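Local structure of malate dehydrogenase (Pyrococcus horikoshii, 1V9N) at residues Ser249-Val252 with Asp253-Gly257; Ile81-Pro85 with Ser86-Ile90; Leu328-Glu331 with Thr332-Leu336. The protein catalyses the NAD-dependent oxidation of (S)-malate to oxaloacetate, a step of the tricarboxylic acid cycle, and works as a homodimer. All coordinates share one frame; numbering follows the deposited sequence.

Contact 1. Residues Ser249-Val252 with Asp253-Gly257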
ATOM      1  N   SER A 249      -6.781   3.792  -1.534  1.00 17.98           N
ATOM      2  CA  SER A 249      -7.642   3.664  -2.703  1.00 18.20           C
ATOM      3  C   SER A 249      -7.210   4.653  -3.777  1.00 16.80           C
ATOM      4  O   SER A 249      -7.230   4.335  -4.965  1.00 18.46           O
ATOM      5  CB  SER A 249      -9.104   3.918  -2.330  1.00 18.65           C
ATOM      6  OG  SER A 249      -9.924   3.838  -3.478  1.00 24.47           O
ATOM      7  N   LEU A 250      -6.822   5.852  -3.356  1.00 18.25           N
ATOM      8  CA  LEU A 250      -6.375   6.885  -4.288  1.00 18.90           C
ATOM      9  C   LEU A 250      -5.016   6.537  -4.893  1.00 18.07           C
ATOM     10  O   LEU A 250      -4.757   6.803  -6.065  1.00 17.89           O
ATOM     11  CB  LEU A 250      -6.291   8.239  -3.584  1.00 18.07           C
ATOM     12  CG  LEU A 250      -7.606   8.832  -3.071  1.00 21.13           C
ATOM     13  CD1 LEU A 250      -7.363  10.280  -2.649  1.00 19.64           C
ATOM     14  CD2 LEU A 250      -8.677   8.770  -4.165  1.00 19.33           C
HETATM   15  N   MSE A 251      -4.143   5.956  -4.081  1.00 17.94           N
HETATM   16  CA  MSE A 251      -2.829   5.551  -4.558  1.00 18.84           C
HETATM   17  C   MSE A 251      -3.035   4.637  -5.758  1.00 15.84           C
HETATM   18  O   MSE A 251      -2.403   4.805  -6.797  1.00 14.91           O
HETATM   19  CB  MSE A 251      -2.077   4.797  -3.454  1.00 21.01           C
HETATM   20  CG  MSE A 251      -0.753   4.200  -3.899  1.00 24.94           C
HETATM   21 SE   MSE A 251       0.177   3.317  -2.438  1.00 37.87          SE
HETATM   22  CE  MSE A 251      -0.661   1.599  -2.560  1.00 25.69           C
ATOM     23  N   VAL A 252      -3.940   3.673  -5.614  1.00 14.37           N
ATOM     24  CA  VAL A 252      -4.235   2.739  -6.694  1.00 14.89           C
ATOM     25  C   VAL A 252      -4.708   3.454  -7.965  1.00 16.75           C
ATOM     26  O   VAL A 252      -4.232   3.154  -9.062  1.00 16.28           O
ATOM     27  CB  VAL A 252      -5.315   1.721  -6.273  1.00 16.34           C
ATOM     28  CG1 VAL A 252      -5.752   0.890  -7.476  1.00 16.75           C
ATOM     29  CG2 VAL A 252      -4.786   0.826  -5.176  1.00 13.37           C
ATOM     30  N   ASP A 253      -5.645   4.389  -7.818  1.00 17.72           N
ATOM     31  CA  ASP A 253      -6.173   5.128  -8.966  1.00 18.29           C
ATOM     32  C   ASP A 253      -5.125   6.040  -9.603  1.00 17.14           C
ATOM     33  O   ASP A 253      -5.124   6.253 -10.814  1.00 17.83           O
ATOM     34  CB  ASP A 253      -7.387   5.970  -8.556  1.00 21.42           C
ATOM     35  CG  ASP A 253      -8.703   5.375  -9.032  1.00 25.13           C
ATOM     36  OD1 ASP A 253      -8.791   4.959 -10.210  1.00 26.87           O
ATOM     37  OD2 ASP A 253      -9.657   5.339  -8.235  1.00 28.03           O
ATOM     38  N   ILE A 254      -4.239   6.590  -8.786  1.00 15.45           N
ATOM     39  CA  ILE A 254      -3.198   7.467  -9.295  1.00 15.60           C
ATOM     40  C   ILE A 254      -2.193   6.648 -10.111  1.00 17.03           C
ATOM     41  O   ILE A 254      -1.795   7.052 -11.202  1.00 17.66           O
ATOM     42  CB  ILE A 254      -2.480   8.194  -8.132  1.00 15.75           C
ATOM     43  CG1 ILE A 254      -3.442   9.190  -7.481  1.00 15.48           C
ATOM     44  CG2 ILE A 254      -1.229   8.911  -8.641  1.00 16.69           C
ATOM     45  CD1 ILE A 254      -2.904   9.842  -6.210  1.00 15.23           C
ATOM     46  N   LEU A 255      -1.810   5.485  -9.590  1.00 16.42           N
ATOM     47  CA  LEU A 255      -0.846   4.626 -10.276  1.00 17.57           C
ATOM     48  C   LEU A 255      -1.449   3.899 -11.474  1.00 18.48           C
ATOM     49  O   LEU A 255      -0.753   3.609 -12.450  1.00 18.69           O
ATOM     50  CB  LEU A 255      -0.251   3.611  -9.291  1.00 14.48           C
ATOM     51  CG  LEU A 255       0.597   4.218  -8.163  1.00 14.60           C
ATOM     52  CD1 LEU A 255       1.017   3.130  -7.176  1.00 14.21           C
ATOM     53  CD2 LEU A 255       1.820   4.901  -8.752  1.00 13.72           C
ATOM     54  N   SER A 256      -2.745   3.616 -11.403  1.00 16.73           N
ATOM     55  CA  SER A 256      -3.439   2.916 -12.472  1.00 19.22           C
ATOM     56  C   SER A 256      -4.135   3.839 -13.471  1.00 19.72           C
ATOM     57  O   SER A 256      -3.724   3.944 -14.619  1.00 22.47           O
ATOM     58  CB  SER A 256      -4.486   1.963 -11.882  1.00 18.61           C
ATOM     59  OG  SER A 256      -3.889   1.004 -11.027  1.00 25.49           O
ATOM     60  N   GLY A 257      -5.195   4.500 -13.017  1.00 19.24           N
ATOM     61  CA  GLY A 257      -5.977   5.361 -13.886  1.00 17.42           C
ATOM     62  C   GLY A 257      -5.400   6.685 -14.338  1.00 17.33           C
ATOM     63  O   GLY A 257      -5.474   7.010 -15.527  1.00 19.26           O
TER
HETATM   64  O   HOH W   1     -10.731   5.270  -5.980  1.00 36.75           O
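The carboxylate of Asp-253 is the one flat side-chain group here, and a water bridges it to Ser-249, one turn earlier in the helix. The water donates to OD2 of Asp-253 at 2.5 Å and lies 3.0 Å from OG of Ser-249. Loop residues complete the polar network: Asn-150 bonds to Asp-253 OD1, Asn-168 and Ser-265 bond to OD2, and Ser-249 OG bonds to the carbonyl of Gly-166. OD2 is thus held by three groups, and the carboxylate is unlikely to turn freely.

The backbone follows the i to i+4 pattern. Ile-254 N bonds to Leu-250 O at 2.8 Å. Ile-254 CG1 packs against the oxygen end of that carbonyl, 3.1 Å from Leu-250 O, a tight approach. One residue on, Leu-255 N bonds to Met-251 O.

Met-251 is a selenomethionine. Its CG stands anti to the backbone N (chi1 174°), which puts it beside Leu-255 CD1. The chain then bends, and SE turns back toward the start of the helix. The two side chains cross obliquely, with Met-251 CG 3.9 Å from Leu-255 CD1.

Val-252 O receives two groups of Ser-256. Ser-256 N bonds to Val-252 O at 2.8 Å. Ser-256 OG, turned beside its own backbone N (chi1 -59°), adds a weak bond to Val-252 O at 2.9 Å. The helix widens into a pi-type turn at Ile-254 to Gly-257.

All of this lies on helix 242-258, buried between the seven-stranded sheet and the second subunit. Leu-250 and Ile-254 touch Ile-321 and Phe-181 of the second subunit. On the sheet, Met-251, Val-252 and Leu-255 pack on Met-148 of strand 144-149, and Leu-255 and Ser-256 meet Phe-281 of strand 278-285.

Contact 2. Residues Ile81-Pro85 with Ser86-Ile90; sequences IREGP and SYALI
Ile-81 N gives its hydrogen to Leu-89 O at 2.7 Å, the shortest hydrogen bond between the two strands. Arg-82 O takes the N-H of Leu-89 at 2.8 Å. Ile-81 and Arg-82 therefore both face Leu-89, which makes a classic beta bulge. Beside it, Ile-81 CB packs on Leu-89 CG at 4.0 Å.

Past the bulge the pairing is regular. Glu-83 faces Ala-88 as a non-hydrogen-bonded pair, and Gly-84 faces Tyr-87 as a hydrogen-bonded one. Gly-84 N bonds to Tyr-87 O at 2.8 Å. The return bond from Tyr-87 N to Gly-84 O is weak.

The ring of Tyr-87 lies flat over the opposite strand. CG sits between the backbone N and the carbonyl carbon (chi1 84°), which lays the ring across that chain. One face takes Gly-84 N and Glu-83 C, both 3.6 Å above its plane and toward the rim. Gly-84 has no side chain to block this. Beyond the ring, a water bridges Tyr-87 OH (2.9 Å) and Arg-82 NH2 (3.1 Å), with a weaker link to Glu-83 O. The guanidinium is turned 79° from the ring plane. Replacing Tyr-87 with an alanine would probably leave Gly-84 and Glu-83 without their ring cover and deprive the water of one of its partners.

Phe-290 of the second subunit meets the Tyr-87 ring, and Arg-82 NH1 bonds to the carbonyl of Glu-288 of that subunit. On the other face of the hairpin, Glu-83 forms a salt bridge with Lys-111 of helix 97-115. A type I turn from Gly-84 to Tyr-87, with Pro-85 and Ser-86 at its corners, joins the strands. This is a tight antiparallel beta hairpin with a classic bulge, at one margin of the chain's mixed sheet.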
ATOM      1  N   ILE A  81       1.946   1.808 -25.813  1.00 24.02           N
ATOM      2  CA  ILE A  81       1.887   3.244 -26.097  1.00 23.73           C
ATOM      3  C   ILE A  81       3.245   3.912 -25.861  1.00 23.47           C
ATOM      4  O   ILE A  81       3.731   4.668 -26.701  1.00 21.57           O
ATOM      5  CB  ILE A  81       0.841   3.946 -25.202  1.00 23.48           C
ATOM      6  CG1 ILE A  81      -0.519   3.265 -25.351  1.00 25.16           C
ATOM      7  CG2 ILE A  81       0.738   5.414 -25.571  1.00 23.69           C
ATOM      8  CD1 ILE A  81      -1.065   3.264 -26.763  1.00 23.30           C
ATOM      9  N   ARG A  82       3.835   3.646 -24.701  1.00 20.93           N
ATOM     10  CA  ARG A  82       5.145   4.187 -24.338  1.00 20.97           C
ATOM     11  C   ARG A  82       5.922   3.013 -23.770  1.00 20.80           C
ATOM     12  O   ARG A  82       5.334   2.102 -23.181  1.00 17.86           O
ATOM     13  CB  ARG A  82       5.030   5.283 -23.261  1.00 20.78           C
ATOM     14  CG  ARG A  82       4.347   6.584 -23.699  1.00 21.80           C
ATOM     15  CD  ARG A  82       5.094   7.269 -24.840  1.00 23.56           C
ATOM     16  NE  ARG A  82       6.448   7.667 -24.467  1.00 26.36           N
ATOM     17  CZ  ARG A  82       6.740   8.717 -23.704  1.00 27.49           C
ATOM     18  NH1 ARG A  82       5.774   9.488 -23.227  1.00 30.54           N
ATOM     19  NH2 ARG A  82       8.003   8.994 -23.412  1.00 27.79           N
ATOM     20  N   GLU A  83       7.239   3.023 -23.929  1.00 20.53           N
ATOM     21  CA  GLU A  83       8.027   1.918 -23.418  1.00 21.31           C
ATOM     22  C   GLU A  83       9.488   2.261 -23.194  1.00 22.06           C
ATOM     23  O   GLU A  83      10.045   3.169 -23.824  1.00 21.16           O
ATOM     24  CB  GLU A  83       7.905   0.718 -24.368  1.00 24.30           C
ATOM     25  CG  GLU A  83       8.805  -0.465 -24.021  1.00 28.32           C
ATOM     26  CD  GLU A  83       8.526  -1.687 -24.881  1.00 30.51           C
ATOM     27  OE1 GLU A  83       8.469  -1.551 -26.122  1.00 30.40           O
ATOM     28  OE2 GLU A  83       8.367  -2.786 -24.313  1.00 31.01           O
ATOM     29  N   GLY A  84      10.086   1.534 -22.260  1.00 20.23           N
ATOM     30  CA  GLY A  84      11.483   1.702 -21.926  1.00 20.39           C
ATOM     31  C   GLY A  84      11.992   0.343 -21.475  1.00 21.11           C
ATOM     32  O   GLY A  84      11.206  -0.591 -21.347  1.00 20.02           O
ATOM     33  N   PRO A  85      13.299   0.193 -21.231  1.00 22.26           N
ATOM     34  CA  PRO A  85      13.838  -1.096 -20.796  1.00 22.22           C
ATOM     35  C   PRO A  85      13.161  -1.647 -19.535  1.00 21.00           C
ATOM     36  O   PRO A  85      13.051  -2.863 -19.360  1.00 19.12           O
ATOM     37  CB  PRO A  85      15.317  -0.786 -20.577  1.00 23.99           C
ATOM     38  CG  PRO A  85      15.587   0.260 -21.639  1.00 25.67           C
ATOM     39  CD  PRO A  85      14.382   1.161 -21.485  1.00 24.52           C
ATOM     40  N   SER A  86      12.699  -0.751 -18.666  1.00 19.74           N
ATOM     41  CA  SER A  86      12.054  -1.167 -17.422  1.00 19.22           C
ATOM     42  C   SER A  86      10.583  -0.784 -17.252  1.00 18.52           C
ATOM     43  O   SER A  86      10.041  -0.900 -16.153  1.00 17.58           O
ATOM     44  CB  SER A  86      12.848  -0.636 -16.222  1.00 19.60           C
ATOM     45  OG  SER A  86      14.109  -1.276 -16.129  1.00 20.05           O
ATOM     46  N   TYR A  87       9.927  -0.332 -18.315  1.00 17.17           N
ATOM     47  CA  TYR A  87       8.518   0.033 -18.188  1.00 16.82           C
ATOM     48  C   TYR A  87       7.776   0.025 -19.511  1.00 17.63           C
ATOM     49  O   TYR A  87       8.382  -0.014 -20.587  1.00 15.79           O
ATOM     50  CB  TYR A  87       8.382   1.426 -17.560  1.00 15.62           C
ATOM     51  CG  TYR A  87       8.511   2.563 -18.553  1.00 19.98           C
ATOM     52  CD1 TYR A  87       7.400   3.021 -19.263  1.00 21.18           C
ATOM     53  CD2 TYR A  87       9.752   3.147 -18.823  1.00 19.23           C
ATOM     54  CE1 TYR A  87       7.521   4.029 -20.221  1.00 20.04           C
ATOM     55  CE2 TYR A  87       9.881   4.153 -19.777  1.00 20.83           C
ATOM     56  CZ  TYR A  87       8.760   4.589 -20.471  1.00 21.30           C
ATOM     57  OH  TYR A  87       8.872   5.592 -21.404  1.00 23.29           O
ATOM     58  N   ALA A  88       6.452   0.059 -19.413  1.00 16.68           N
ATOM     59  CA  ALA A  88       5.596   0.110 -20.582  1.00 17.67           C
ATOM     60  C   ALA A  88       4.200   0.600 -20.203  1.00 19.29           C
ATOM     61  O   ALA A  88       3.711   0.353 -19.092  1.00 18.79           O
ATOM     62  CB  ALA A  88       5.512  -1.259 -21.240  1.00 17.54           C
ATOM     63  N   LEU A  89       3.584   1.332 -21.123  1.00 17.68           N
ATOM     64  CA  LEU A  89       2.228   1.824 -20.940  1.00 18.72           C
ATOM     65  C   LEU A  89       1.444   1.084 -22.020  1.00 17.77           C
ATOM     66  O   LEU A  89       1.721   1.223 -23.209  1.00 16.87           O
ATOM     67  CB  LEU A  89       2.161   3.340 -21.141  1.00 17.02           C
ATOM     68  CG  LEU A  89       0.764   3.960 -21.245  1.00 21.98           C
ATOM     69  CD1 LEU A  89      -0.103   3.516 -20.078  1.00 20.03           C
ATOM     70  CD2 LEU A  89       0.890   5.479 -21.278  1.00 18.09           C
ATOM     71  N   ILE A  90       0.477   0.287 -21.592  1.00 17.22           N
ATOM     72  CA  ILE A  90      -0.317  -0.535 -22.495  1.00 17.83           C
ATOM     73  C   ILE A  90      -1.778  -0.098 -22.601  1.00 18.69           C
ATOM     74  O   ILE A  90      -2.364   0.366 -21.625  1.00 15.63           O
ATOM     75  CB  ILE A  90      -0.332  -2.009 -21.989  1.00 20.15           C
ATOM     76  CG1 ILE A  90       1.096  -2.554 -21.868  1.00 21.22           C
ATOM     77  CG2 ILE A  90      -1.214  -2.865 -22.878  1.00 19.44           C
ATOM     78  CD1 ILE A  90       1.891  -2.547 -23.148  1.00 24.49           C
TER
HETATM   79  O   HOH W   2       9.919   6.615 -23.916  1.00 50.45           O

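Contact 3. Residues Leu328-Glu331 with Thr332-Leu336; sequences LTME and TRLKL
This contact runs along helix 324-336, where Thr-329 and Met-330 meet Arg-333 and Leu-334 by i to i+4 packing. The backbone bond from Arg-333 N to Thr-329 O is 3.0 Å long and almost straight at N-H...O 179°. Thr-332 N bonds to Leu-328 O at the same length.

The Thr-329 and Arg-333 side chains leave the helix together, one alongside the other. The methyl CG2 of Thr-329 lies over one face of the guanidinium, near its rim, and is 3.6 Å from Arg-333 NE. Arg-333 CG lies anti to its carbonyl carbon (chi1 -59°), and the straight chain beyond it sets NE beside the Thr-329 methyl. NE also forms a salt bridge with Glu-3. Thr-329 OG1 bonds to Lys-325 O and Lys-4 N, and Thr-332 OG1 to Phe-2 O, so this side of the helix lies against the first residues of the chain.

On another side, CG of selenomethionine Met-330 packs 3.8 Å from Leu-334 CD1. Met-330, Arg-333 and Leu-334 all touch Leu-49 of helix 34-49.

Leu-334 N makes weak bonds to both Met-330 O and Glu-331 O. The extended chain of Lys-335 passes Glu-331 O, with CG at 3.6 Å. Thr-332 O accepts two backbone hydrogens, from Leu-336 N at 2.8 Å and from Lys-335 N at 3.1 Å.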
ATOM      1  N   LEU A 328      -4.297 -23.313   1.604  1.00 35.60           N
ATOM      2  CA  LEU A 328      -4.838 -24.474   2.307  1.00 38.35           C
ATOM      3  C   LEU A 328      -6.230 -24.779   1.764  1.00 38.69           C
ATOM      4  O   LEU A 328      -6.574 -25.936   1.513  1.00 39.80           O
ATOM      5  CB  LEU A 328      -4.918 -24.203   3.811  1.00 38.49           C
ATOM      6  CG  LEU A 328      -3.785 -24.778   4.666  1.00 40.25           C
ATOM      7  CD1 LEU A 328      -2.443 -24.331   4.126  1.00 40.54           C
ATOM      8  CD2 LEU A 328      -3.967 -24.329   6.109  1.00 40.88           C
ATOM      9  N   THR A 329      -7.032 -23.733   1.593  1.00 37.71           N
ATOM     10  CA  THR A 329      -8.374 -23.892   1.055  1.00 37.92           C
ATOM     11  C   THR A 329      -8.278 -24.539  -0.323  1.00 38.34           C
ATOM     12  O   THR A 329      -9.047 -25.440  -0.651  1.00 39.03           O
ATOM     13  CB  THR A 329      -9.081 -22.541   0.922  1.00 37.25           C
ATOM     14  OG1 THR A 329      -9.236 -21.957   2.221  1.00 37.87           O
ATOM     15  CG2 THR A 329     -10.452 -22.718   0.279  1.00 37.81           C
HETATM   16  N   MSE A 330      -7.321 -24.077  -1.124  1.00 38.27           N
HETATM   17  CA  MSE A 330      -7.116 -24.622  -2.459  1.00 39.25           C
HETATM   18  C   MSE A 330      -6.778 -26.106  -2.365  1.00 40.09           C
HETATM   19  O   MSE A 330      -7.430 -26.943  -2.987  1.00 39.00           O
HETATM   20  CB  MSE A 330      -5.978 -23.881  -3.168  1.00 39.51           C
HETATM   21  CG  MSE A 330      -5.510 -24.541  -4.458  1.00 41.45           C
HETATM   22 SE   MSE A 330      -4.142 -23.542  -5.413  1.00 47.85          SE
HETATM   23  CE  MSE A 330      -2.413 -24.338  -5.334  1.00 47.40           C
ATOM     24  N   GLU A 331      -5.751 -26.417  -1.580  1.00 41.10           N
ATOM     25  CA  GLU A 331      -5.296 -27.788  -1.388  1.00 42.55           C
ATOM     26  C   GLU A 331      -6.479 -28.713  -1.106  1.00 41.64           C
ATOM     27  O   GLU A 331      -6.591 -29.799  -1.676  1.00 40.57           O
ATOM     28  CB  GLU A 331      -4.300 -27.836  -0.226  1.00 44.86           C
ATOM     29  CG  GLU A 331      -3.567 -29.156  -0.066  1.00 47.98           C
ATOM     30  CD  GLU A 331      -2.640 -29.154   1.136  1.00 50.18           C
ATOM     31  OE1 GLU A 331      -3.149 -29.101   2.278  1.00 52.18           O
ATOM     32  OE2 GLU A 331      -1.406 -29.194   0.942  1.00 50.30           O
ATOM     33  N   THR A 332      -7.364 -28.264  -0.225  1.00 41.10           N
ATOM     34  CA  THR A 332      -8.544 -29.031   0.143  1.00 42.25           C
ATOM     35  C   THR A 332      -9.467 -29.271  -1.050  1.00 43.34           C
ATOM     36  O   THR A 332      -9.745 -30.414  -1.424  1.00 43.17           O
ATOM     37  CB  THR A 332      -9.347 -28.304   1.239  1.00 41.89           C
ATOM     38  OG1 THR A 332      -8.580 -28.260   2.447  1.00 43.72           O
ATOM     39  CG2 THR A 332     -10.668 -29.013   1.499  1.00 42.02           C
ATOM     40  N   ARG A 333      -9.934 -28.178  -1.643  1.00 42.62           N
ATOM     41  CA  ARG A 333     -10.848 -28.241  -2.773  1.00 41.54           C
ATOM     42  C   ARG A 333     -10.309 -28.936  -4.020  1.00 43.14           C
ATOM     43  O   ARG A 333     -11.074 -29.269  -4.923  1.00 44.30           O
ATOM     44  CB  ARG A 333     -11.324 -26.828  -3.105  1.00 39.00           C
ATOM     45  CG  ARG A 333     -12.031 -26.179  -1.934  1.00 34.66           C
ATOM     46  CD  ARG A 333     -12.518 -24.785  -2.240  1.00 33.56           C
ATOM     47  NE  ARG A 333     -13.342 -24.272  -1.150  1.00 31.23           N
ATOM     48  CZ  ARG A 333     -13.930 -23.084  -1.157  1.00 32.05           C
ATOM     49  NH1 ARG A 333     -13.784 -22.279  -2.203  1.00 33.94           N
ATOM     50  NH2 ARG A 333     -14.667 -22.700  -0.124  1.00 29.35           N
ATOM     51  N   LEU A 334      -9.003 -29.167  -4.076  1.00 45.36           N
ATOM     52  CA  LEU A 334      -8.421 -29.839  -5.231  1.00 46.89           C
ATOM     53  C   LEU A 334      -8.675 -31.347  -5.188  1.00 48.70           C
ATOM     54  O   LEU A 334      -8.773 -32.000  -6.229  1.00 49.07           O
ATOM     55  CB  LEU A 334      -6.918 -29.567  -5.311  1.00 47.99           C
ATOM     56  CG  LEU A 334      -6.521 -28.197  -5.869  1.00 48.94           C
ATOM     57  CD1 LEU A 334      -5.011 -28.024  -5.804  1.00 48.64           C
ATOM     58  CD2 LEU A 334      -7.007 -28.085  -7.309  1.00 49.22           C
ATOM     59  N   LYS A 335      -8.779 -31.900  -3.984  1.00 48.44           N
ATOM     60  CA  LYS A 335      -9.030 -33.328  -3.838  1.00 49.90           C
ATOM     61  C   LYS A 335     -10.418 -33.585  -3.268  1.00 48.78           C
ATOM     62  O   LYS A 335     -10.915 -34.708  -3.307  1.00 48.97           O
ATOM     63  CB  LYS A 335      -7.956 -33.972  -2.951  1.00 51.64           C
ATOM     64  CG  LYS A 335      -7.684 -33.256  -1.637  1.00 53.07           C
ATOM     65  CD  LYS A 335      -6.424 -33.812  -0.983  1.00 55.74           C
ATOM     66  CE  LYS A 335      -6.009 -33.002   0.237  1.00 56.93           C
ATOM     67  NZ  LYS A 335      -4.688 -33.437   0.775  1.00 57.22           N
ATOM     68  N   LEU A 336     -11.046 -32.532  -2.758  1.00 48.35           N
ATOM     69  CA  LEU A 336     -12.380 -32.633  -2.184  1.00 47.30           C
ATOM     70  C   LEU A 336     -13.390 -32.020  -3.154  1.00 48.13           C
ATOM     71  O   LEU A 336     -14.588 -32.309  -3.092  1.00 47.82           O
ATOM     72  CB  LEU A 336     -12.409 -31.900  -0.841  1.00 48.20           C
ATOM     73  CG  LEU A 336     -13.480 -32.264   0.191  1.00 48.58           C
ATOM     74  CD1 LEU A 336     -13.126 -31.631   1.525  1.00 47.26           C
ATOM     75  CD2 LEU A 336     -14.844 -31.800  -0.281  1.00 49.77           C
TER

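Along the chain contact 2 comes first, then contact 1, then contact 3. Contacts 1 and 2 are the closer pair, with centres 18 Å apart and nearest atoms about 7 Å apart. Both belong to the seven-stranded sheet region: the hairpin of contact 2 supplies two of its strands, and helix 242-258 of contact 1 packs on others. Both also touch the second subunit, so both lie at the dimer interface. Contact 3 lies across the centre of the chain, 34 Å from contact 1 and 39 Å from contact 2, between centres. Side chains of contacts 1 and 3 each come within about 7 Å of a bound NADPH.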